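Local coordinates for putative carboxynorspermidine decarboxylase protein (Sinorhizobium meliloti, PDB 3MT1), which probably catalyses the pyridoxal 5'-phosphate-dependent decarboxylation of carboxynorspermidine and carboxyspermidine to norspermidine and spermidine, at residues 58-63 with 86-91; 65-70 with 92-97. One frame throughout, in Å; residues are numbered along the deposited sequence.

Contact 1 of 2, residues 58-63 with 86-91; sequences SSLFEV and IDEVVS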
ATOM      1  N   SER B  58      -3.725  -2.718  17.203  1.00 33.28           N
ATOM      2  CA  SER B  58      -3.776  -1.268  17.227  1.00 33.64           C
ATOM      3  C   SER B  58      -4.992  -0.662  16.574  1.00 33.08           C
ATOM      4  O   SER B  58      -4.962   0.494  16.217  1.00 34.05           O
ATOM      5  CB  SER B  58      -2.505  -0.679  16.625  1.00 34.27           C
ATOM      6  OG  SER B  58      -2.123  -1.411  15.478  1.00 37.46           O
ATOM      7  N   SER B  59      -6.057  -1.437  16.417  1.00 32.24           N
ATOM      8  CA  SER B  59      -7.282  -0.967  15.782  1.00 31.56           C
ATOM      9  C   SER B  59      -8.415  -1.884  16.184  1.00 31.75           C
ATOM     10  O   SER B  59      -8.189  -3.008  16.644  1.00 31.67           O
ATOM     11  CB  SER B  59      -7.162  -1.022  14.268  1.00 32.65           C
ATOM     12  OG  SER B  59      -7.099  -2.359  13.794  1.00 31.06           O
ATOM     13  N   LEU B  60      -9.631  -1.375  16.060  1.00 31.56           N
ATOM     14  CA  LEU B  60     -10.807  -2.187  16.201  1.00 31.61           C
ATOM     15  C   LEU B  60     -10.703  -3.493  15.414  1.00 30.67           C
ATOM     16  O   LEU B  60     -10.788  -4.577  15.996  1.00 31.29           O
ATOM     17  CB  LEU B  60     -12.078  -1.425  15.792  1.00 32.16           C
ATOM     18  CG  LEU B  60     -13.340  -2.302  15.779  1.00 32.34           C
ATOM     19  CD1 LEU B  60     -13.477  -3.029  17.117  1.00 32.13           C
ATOM     20  CD2 LEU B  60     -14.630  -1.508  15.454  1.00 31.82           C
ATOM     21  N   PHE B  61     -10.512  -3.419  14.106  1.00 29.87           N
ATOM     22  CA  PHE B  61     -10.558  -4.655  13.358  1.00 28.23           C
ATOM     23  C   PHE B  61      -9.518  -5.661  13.840  1.00 27.78           C
ATOM     24  O   PHE B  61      -9.785  -6.855  13.903  1.00 27.89           O
ATOM     25  CB  PHE B  61     -10.449  -4.395  11.893  1.00 27.93           C
ATOM     26  CG  PHE B  61     -11.675  -3.754  11.285  1.00 25.39           C
ATOM     27  CD1 PHE B  61     -12.830  -3.569  12.018  1.00 21.40           C
ATOM     28  CD2 PHE B  61     -11.670  -3.379   9.937  1.00 24.52           C
ATOM     29  CE1 PHE B  61     -13.949  -2.990  11.456  1.00 21.96           C
ATOM     30  CE2 PHE B  61     -12.819  -2.827   9.340  1.00 25.26           C
ATOM     31  CZ  PHE B  61     -13.964  -2.628  10.107  1.00 24.36           C
ATOM     32  N   GLU B  62      -8.356  -5.176  14.252  1.00 27.36           N
ATOM     33  CA  GLU B  62      -7.324  -6.088  14.710  1.00 27.17           C
ATOM     34  C   GLU B  62      -7.678  -6.778  16.030  1.00 27.11           C
ATOM     35  O   GLU B  62      -7.554  -8.029  16.133  1.00 26.30           O
ATOM     36  CB  GLU B  62      -5.936  -5.448  14.727  1.00 27.05           C
ATOM     37  CG  GLU B  62      -5.337  -5.367  13.325  1.00 29.87           C
ATOM     38  CD  GLU B  62      -3.850  -4.830  13.238  1.00 34.91           C
ATOM     39  OE1 GLU B  62      -3.297  -4.252  14.216  1.00 30.49           O
ATOM     40  OE2 GLU B  62      -3.242  -5.014  12.142  1.00 38.75           O
ATOM     41  N   VAL B  63      -8.158  -6.000  17.004  1.00 26.39           N
ATOM     42  CA  VAL B  63      -8.638  -6.591  18.238  1.00 27.63           C
ATOM     43  C   VAL B  63      -9.783  -7.592  18.035  1.00 27.66           C
ATOM     44  O   VAL B  63      -9.788  -8.661  18.638  1.00 27.89           O
ATOM     45  CB  VAL B  63      -8.987  -5.551  19.334  1.00 29.41           C
ATOM     46  CG1 VAL B  63     -10.414  -4.948  19.155  1.00 29.51           C
ATOM     47  CG2 VAL B  63      -8.876  -6.219  20.708  1.00 31.01           C
ATOM     48  N   ILE B  86     -14.643   2.654  20.921  1.00 45.37           N
ATOM     49  CA  ILE B  86     -14.162   2.290  22.257  1.00 44.68           C
ATOM     50  C   ILE B  86     -14.920   1.154  22.936  1.00 45.29           C
ATOM     51  O   ILE B  86     -14.300   0.253  23.522  1.00 44.97           O
ATOM     52  CB  ILE B  86     -14.127   3.528  23.222  1.00 46.03           C
ATOM     53  CG1 ILE B  86     -13.311   3.248  24.495  1.00 44.11           C
ATOM     54  CG2 ILE B  86     -15.536   3.987  23.614  1.00 46.21           C
ATOM     55  CD1 ILE B  86     -11.925   2.706  24.282  1.00 41.12           C
ATOM     56  N   ASP B  87     -16.245   1.201  22.869  1.00 46.30           N
ATOM     57  CA  ASP B  87     -17.048   0.245  23.580  1.00 47.39           C
ATOM     58  C   ASP B  87     -16.871  -1.120  22.962  1.00 46.20           C
ATOM     59  O   ASP B  87     -16.808  -2.116  23.677  1.00 46.89           O
ATOM     60  CB  ASP B  87     -18.523   0.667  23.624  1.00 49.96           C
ATOM     61  CG  ASP B  87     -18.892   1.456  24.936  1.00 55.36           C
ATOM     62  OD1 ASP B  87     -18.627   0.920  26.062  1.00 59.66           O
ATOM     63  OD2 ASP B  87     -19.467   2.589  24.850  1.00 58.56           O
ATOM     64  N   GLU B  88     -16.756  -1.181  21.641  1.00 44.94           N
ATOM     65  CA  GLU B  88     -16.557  -2.442  21.006  1.00 43.71           C
ATOM     66  C   GLU B  88     -15.134  -2.907  21.266  1.00 41.93           C
ATOM     67  O   GLU B  88     -14.875  -4.102  21.449  1.00 40.69           O
ATOM     68  CB  GLU B  88     -16.843  -2.376  19.520  1.00 44.39           C
ATOM     69  CG  GLU B  88     -17.111  -3.760  18.956  1.00 48.66           C
ATOM     70  CD  GLU B  88     -17.289  -3.786  17.439  1.00 56.81           C
ATOM     71  OE1 GLU B  88     -17.956  -2.844  16.890  1.00 58.85           O
ATOM     72  OE2 GLU B  88     -16.768  -4.760  16.804  1.00 56.99           O
ATOM     73  N   VAL B  89     -14.200  -1.971  21.315  1.00 40.40           N
ATOM     74  CA  VAL B  89     -12.854  -2.386  21.591  1.00 38.58           C
ATOM     75  C   VAL B  89     -12.854  -3.069  22.962  1.00 39.15           C
ATOM     76  O   VAL B  89     -12.420  -4.234  23.084  1.00 37.89           O
ATOM     77  CB  VAL B  89     -11.861  -1.234  21.496  1.00 38.16           C
ATOM     78  CG1 VAL B  89     -10.481  -1.709  21.823  1.00 36.88           C
ATOM     79  CG2 VAL B  89     -11.854  -0.649  20.100  1.00 37.21           C
ATOM     80  N   VAL B  90     -13.408  -2.370  23.968  1.00 40.23           N
ATOM     81  CA  VAL B  90     -13.407  -2.848  25.351  1.00 40.24           C
ATOM     82  C   VAL B  90     -14.006  -4.243  25.491  1.00 40.97           C
ATOM     83  O   VAL B  90     -13.498  -5.069  26.238  1.00 42.02           O
ATOM     84  CB  VAL B  90     -14.077  -1.851  26.341  1.00 41.77           C
ATOM     85  CG1 VAL B  90     -14.388  -2.537  27.704  1.00 40.21           C
ATOM     86  CG2 VAL B  90     -13.160  -0.646  26.556  1.00 40.20           C
ATOM     87  N   SER B  91     -15.067  -4.519  24.756  1.00 41.55           N
ATOM     88  CA  SER B  91     -15.684  -5.824  24.842  1.00 42.19           C
ATOM     89  C   SER B  91     -14.867  -6.956  24.229  1.00 40.94           C
ATOM     90  O   SER B  91     -15.128  -8.081  24.529  1.00 41.91           O
ATOM     91  CB  SER B  91     -17.063  -5.805  24.217  1.00 43.19           C
ATOM     92  OG  SER B  91     -16.931  -5.599  22.845  1.00 44.78           O
TER
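The backbones of Leu-60 and Val-89 come closest here, with CA of Leu-60 5.8 Å from CA of Val-89, where the first turn of helix 60-70 lies beside helix 83-92. Side chains alone bridge the gap. Leu-60 does most of the work. Its CG is anti to the backbone N (chi1 174°), which carries both methyls out to the neighbouring helix. CD1 of Leu-60 lies 4.1 Å from CG2 of Val-89. The same CD1 is 3.7 Å from OE2 of Glu-88, and CD2 of Leu-60 sits 3.9 Å from OE1 of Glu-88. The leucine fork thus rests on the carboxylate end of the extended glutamate, and the two side chains cross at about a right angle. One turn further on, CG1 of Val-63 meets CG1 of Val-89 at 4.2 Å. Both valines also pack on Ala-76 of strand 73-77, so the apolar side of the contact faces the barrel wall. The two helices are successive outer helices of the eight-stranded alpha/beta barrel of this decarboxylase family. Ser-59 is the N-cap of helix 60-70. Its OG accepts from N of Glu-62 at 3.1 Å and also hydrogen-bonds the backbone O of Asn-333 of the second subunit. The helix therefore starts at the dimer interface. On the other helix, Glu-88 OE2 has a weak hydrogen bond to His-92 NE2 and a long, weak ion pair with Arg-64. The contact is thus apolar toward the barrel and polar at its outer margin, where the leucine methyls lie against a carboxylate that His-92 and Arg-64 hold weakly.

Contact 2 of 2, residues 65-70 with 92-97; sequences LGRERF and HADKII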
ATOM      1  N   LEU B  65     -10.198  -9.340  15.256  1.00 27.95           N
ATOM      2  CA  LEU B  65      -9.613 -10.486  14.598  1.00 29.09           C
ATOM      3  C   LEU B  65      -8.928 -11.371  15.629  1.00 30.08           C
ATOM      4  O   LEU B  65      -9.066 -12.577  15.546  1.00 32.33           O
ATOM      5  CB  LEU B  65      -8.613 -10.082  13.498  1.00 28.13           C
ATOM      6  CG  LEU B  65      -7.863 -11.222  12.812  1.00 26.92           C
ATOM      7  CD1 LEU B  65      -8.762 -12.011  11.868  1.00 27.77           C
ATOM      8  CD2 LEU B  65      -6.734 -10.698  12.055  1.00 27.16           C
ATOM      9  N   GLY B  66      -8.210 -10.776  16.598  1.00 30.52           N
ATOM     10  CA  GLY B  66      -7.441 -11.531  17.585  1.00 30.60           C
ATOM     11  C   GLY B  66      -8.380 -12.283  18.514  1.00 33.33           C
ATOM     12  O   GLY B  66      -8.147 -13.454  18.809  1.00 33.39           O
ATOM     13  N   ARG B  67      -9.444 -11.607  18.976  1.00 34.82           N
ATOM     14  CA  ARG B  67     -10.452 -12.254  19.802  1.00 37.15           C
ATOM     15  C   ARG B  67     -11.150 -13.377  19.062  1.00 38.63           C
ATOM     16  O   ARG B  67     -11.170 -14.495  19.564  1.00 40.32           O
ATOM     17  CB  ARG B  67     -11.464 -11.260  20.399  1.00 37.87           C
ATOM     18  CG  ARG B  67     -12.693 -11.903  21.122  1.00 41.68           C
ATOM     19  CD  ARG B  67     -12.360 -12.838  22.317  1.00 47.06           C
ATOM     20  NE  ARG B  67     -11.781 -12.097  23.443  1.00 53.18           N
ATOM     21  CZ  ARG B  67     -10.647 -12.412  24.087  1.00 55.79           C
ATOM     22  NH1 ARG B  67      -9.930 -13.491  23.751  1.00 55.69           N
ATOM     23  NH2 ARG B  67     -10.221 -11.638  25.086  1.00 56.60           N
ATOM     24  N   GLU B  68     -11.684 -13.104  17.873  1.00 38.68           N
ATOM     25  CA  GLU B  68     -12.479 -14.111  17.152  1.00 39.50           C
ATOM     26  C   GLU B  68     -11.712 -15.269  16.561  1.00 39.42           C
ATOM     27  O   GLU B  68     -12.241 -16.352  16.489  1.00 41.23           O
ATOM     28  CB  GLU B  68     -13.362 -13.469  16.083  1.00 39.72           C
ATOM     29  CG  GLU B  68     -14.421 -12.561  16.728  1.00 43.65           C
ATOM     30  CD  GLU B  68     -15.387 -11.916  15.752  1.00 47.73           C
ATOM     31  OE1 GLU B  68     -15.303 -12.200  14.533  1.00 53.66           O
ATOM     32  OE2 GLU B  68     -16.232 -11.113  16.205  1.00 47.96           O
ATOM     33  N   ARG B  69     -10.472 -15.078  16.137  1.00 38.21           N
ATOM     34  CA  ARG B  69      -9.791 -16.162  15.426  1.00 38.08           C
ATOM     35  C   ARG B  69      -8.551 -16.609  16.164  1.00 37.73           C
ATOM     36  O   ARG B  69      -7.971 -17.619  15.828  1.00 38.79           O
ATOM     37  CB  ARG B  69      -9.320 -15.720  14.019  1.00 37.95           C
ATOM     38  CG  ARG B  69     -10.334 -15.292  13.031  1.00 37.06           C
ATOM     39  CD  ARG B  69     -11.283 -16.373  12.704  1.00 37.01           C
ATOM     40  NE  ARG B  69     -12.250 -15.906  11.742  1.00 34.94           N
ATOM     41  CZ  ARG B  69     -13.076 -16.703  11.066  1.00 40.11           C
ATOM     42  NH1 ARG B  69     -13.042 -18.030  11.250  1.00 38.62           N
ATOM     43  NH2 ARG B  69     -13.927 -16.164  10.185  1.00 37.06           N
ATOM     44  N   PHE B  70      -8.066 -15.827  17.106  1.00 36.29           N
ATOM     45  CA  PHE B  70      -6.873 -16.271  17.790  1.00 35.89           C
ATOM     46  C   PHE B  70      -7.192 -16.752  19.178  1.00 36.93           C
ATOM     47  O   PHE B  70      -6.694 -17.787  19.585  1.00 37.92           O
ATOM     48  CB  PHE B  70      -5.786 -15.200  17.813  1.00 34.33           C
ATOM     49  CG  PHE B  70      -4.417 -15.739  18.176  1.00 33.98           C
ATOM     50  CD1 PHE B  70      -4.133 -16.161  19.475  1.00 33.48           C
ATOM     51  CD2 PHE B  70      -3.424 -15.834  17.218  1.00 32.34           C
ATOM     52  CE1 PHE B  70      -2.892 -16.674  19.784  1.00 34.61           C
ATOM     53  CE2 PHE B  70      -2.154 -16.315  17.535  1.00 31.74           C
ATOM     54  CZ  PHE B  70      -1.883 -16.724  18.799  1.00 34.05           C
ATOM     55  N   HIS B  92     -13.883  -6.674  23.386  1.00 40.11           N
ATOM     56  CA  HIS B  92     -13.037  -7.751  22.820  1.00 39.60           C
ATOM     57  C   HIS B  92     -11.755  -7.918  23.630  1.00 39.29           C
ATOM     58  O   HIS B  92     -11.194  -8.996  23.652  1.00 39.18           O
ATOM     59  CB  HIS B  92     -12.630  -7.510  21.343  1.00 38.16           C
ATOM     60  CG  HIS B  92     -13.761  -7.567  20.357  1.00 38.07           C
ATOM     61  ND1 HIS B  92     -14.477  -8.715  20.103  1.00 40.99           N
ATOM     62  CD2 HIS B  92     -14.269  -6.623  19.529  1.00 37.48           C
ATOM     63  CE1 HIS B  92     -15.400  -8.465  19.187  1.00 41.57           C
ATOM     64  NE2 HIS B  92     -15.294  -7.201  18.822  1.00 38.99           N
ATOM     65  N   ALA B  93     -11.306  -6.855  24.288  1.00 39.97           N
ATOM     66  CA  ALA B  93      -9.981  -6.831  24.898  1.00 40.56           C
ATOM     67  C   ALA B  93      -9.981  -7.297  26.352  1.00 42.16           C
ATOM     68  O   ALA B  93     -10.949  -7.078  27.070  1.00 43.98           O
ATOM     69  CB  ALA B  93      -9.385  -5.426  24.802  1.00 39.96           C
ATOM     70  N   ASP B  94      -8.889  -7.922  26.786  1.00 42.55           N
ATOM     71  CA  ASP B  94      -8.640  -8.197  28.205  1.00 43.58           C
ATOM     72  C   ASP B  94      -7.825  -7.100  28.856  1.00 43.65           C
ATOM     73  O   ASP B  94      -7.954  -6.820  30.035  1.00 44.98           O
ATOM     74  CB  ASP B  94      -7.893  -9.509  28.338  1.00 44.10           C
ATOM     75  CG  ASP B  94      -8.735 -10.676  27.904  1.00 45.92           C
ATOM     76  OD1 ASP B  94      -9.867 -10.789  28.417  1.00 50.07           O
ATOM     77  OD2 ASP B  94      -8.288 -11.462  27.042  1.00 46.12           O
ATOM     78  N   LYS B  95      -6.970  -6.483  28.069  1.00 43.04           N
ATOM     79  CA  LYS B  95      -6.223  -5.345  28.503  1.00 42.87           C
ATOM     80  C   LYS B  95      -6.380  -4.290  27.431  1.00 42.83           C
ATOM     81  O   LYS B  95      -6.560  -4.606  26.229  1.00 42.19           O
ATOM     82  CB  LYS B  95      -4.763  -5.737  28.752  1.00 42.54           C
ATOM     83  CG  LYS B  95      -4.650  -6.646  29.985  1.00 43.39           C
ATOM     84  CD  LYS B  95      -3.221  -6.893  30.424  1.00 45.19           C
ATOM     85  CE  LYS B  95      -3.094  -7.895  31.577  1.00 42.78           C
ATOM     86  NZ  LYS B  95      -3.571  -9.252  31.147  1.00 42.91           N
ATOM     87  N   ILE B  96      -6.366  -3.033  27.872  1.00 42.83           N
ATOM     88  CA  ILE B  96      -6.448  -1.897  26.960  1.00 41.66           C
ATOM     89  C   ILE B  96      -5.354  -0.944  27.372  1.00 41.83           C
ATOM     90  O   ILE B  96      -5.081  -0.789  28.557  1.00 42.27           O
ATOM     91  CB  ILE B  96      -7.849  -1.222  26.976  1.00 42.45           C
ATOM     92  CG1 ILE B  96      -7.969  -0.226  25.807  1.00 42.90           C
ATOM     93  CG2 ILE B  96      -8.130  -0.559  28.296  1.00 41.09           C
ATOM     94  CD1 ILE B  96      -9.378   0.317  25.602  1.00 42.16           C
ATOM     95  N   ILE B  97      -4.697  -0.351  26.389  1.00 41.14           N
ATOM     96  CA  ILE B  97      -3.600   0.550  26.639  1.00 41.69           C
ATOM     97  C   ILE B  97      -3.841   1.874  25.949  1.00 42.60           C
ATOM     98  O   ILE B  97      -4.335   1.934  24.805  1.00 41.46           O
ATOM     99  CB  ILE B  97      -2.292  -0.064  26.186  1.00 41.55           C
ATOM    100  CG1 ILE B  97      -2.019  -1.286  27.063  1.00 42.11           C
ATOM    101  CG2 ILE B  97      -1.136   0.954  26.253  1.00 40.62           C
ATOM    102  CD1 ILE B  97      -1.676  -2.519  26.285  1.00 44.91           C
TER
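OD2 of Asp-94 is gripped by two donors, NH2 of Arg-67 and the backbone N of Thr-74. The salt bridge from NH2 of Arg-67 to OD2 of Asp-94 is 2.8 Å long, with an N-H...O angle of 145°. The oxygen lies in the guanidinium plane, but the donor stands 48° out of the carboxylate plane. NE of Arg-67 also makes a weak hydrogen bond to O of His-92 at 3.2 Å, and NH1 of Arg-67 bonds to O of Lys-72. The bends at chi2 (59°) and chi3 turn the guanidinium toward the turn that leads from helix 83-92 into strand 95-98. This is a helix-to-strand turn of the alpha/beta barrel, held here from the preceding outer helix. An alanine in place of Arg-67 is likely to leave Asp-94 without its charged mate and O of Lys-72 without this donor. Nearer the backbone, CG of Arg-67 meets the edge of the His-92 ring, 3.8 Å from ND1. OE2 of Glu-68 comes within 4.1 Å of CE1 of His-92, while its salt bridge goes to Arg-64.

Overall arrangement
Along the chain, helix 60-70 comes first and enters both contacts, its N-terminal turn in contact 1 and its later turns in contact 2. Strand 73-77 follows, then helix 83-92 and strand 95-98. Contact 1 closes the loop of 22 residues between 63 and 86. Contact 2 closes that of 21 residues between 70 and 92. The two loops cross rather than nest, because their segments alternate. Their centres are about 7 Å apart. Packing joins them: CD1 of Ile-86 lies 3.7 Å from CD1 of Ile-96, and Val-63 touches Ala-93. Together they tie helix 60-70 to helix 83-92 and to the turn into strand 95-98, on the outside of the barrel and beside the second subunit.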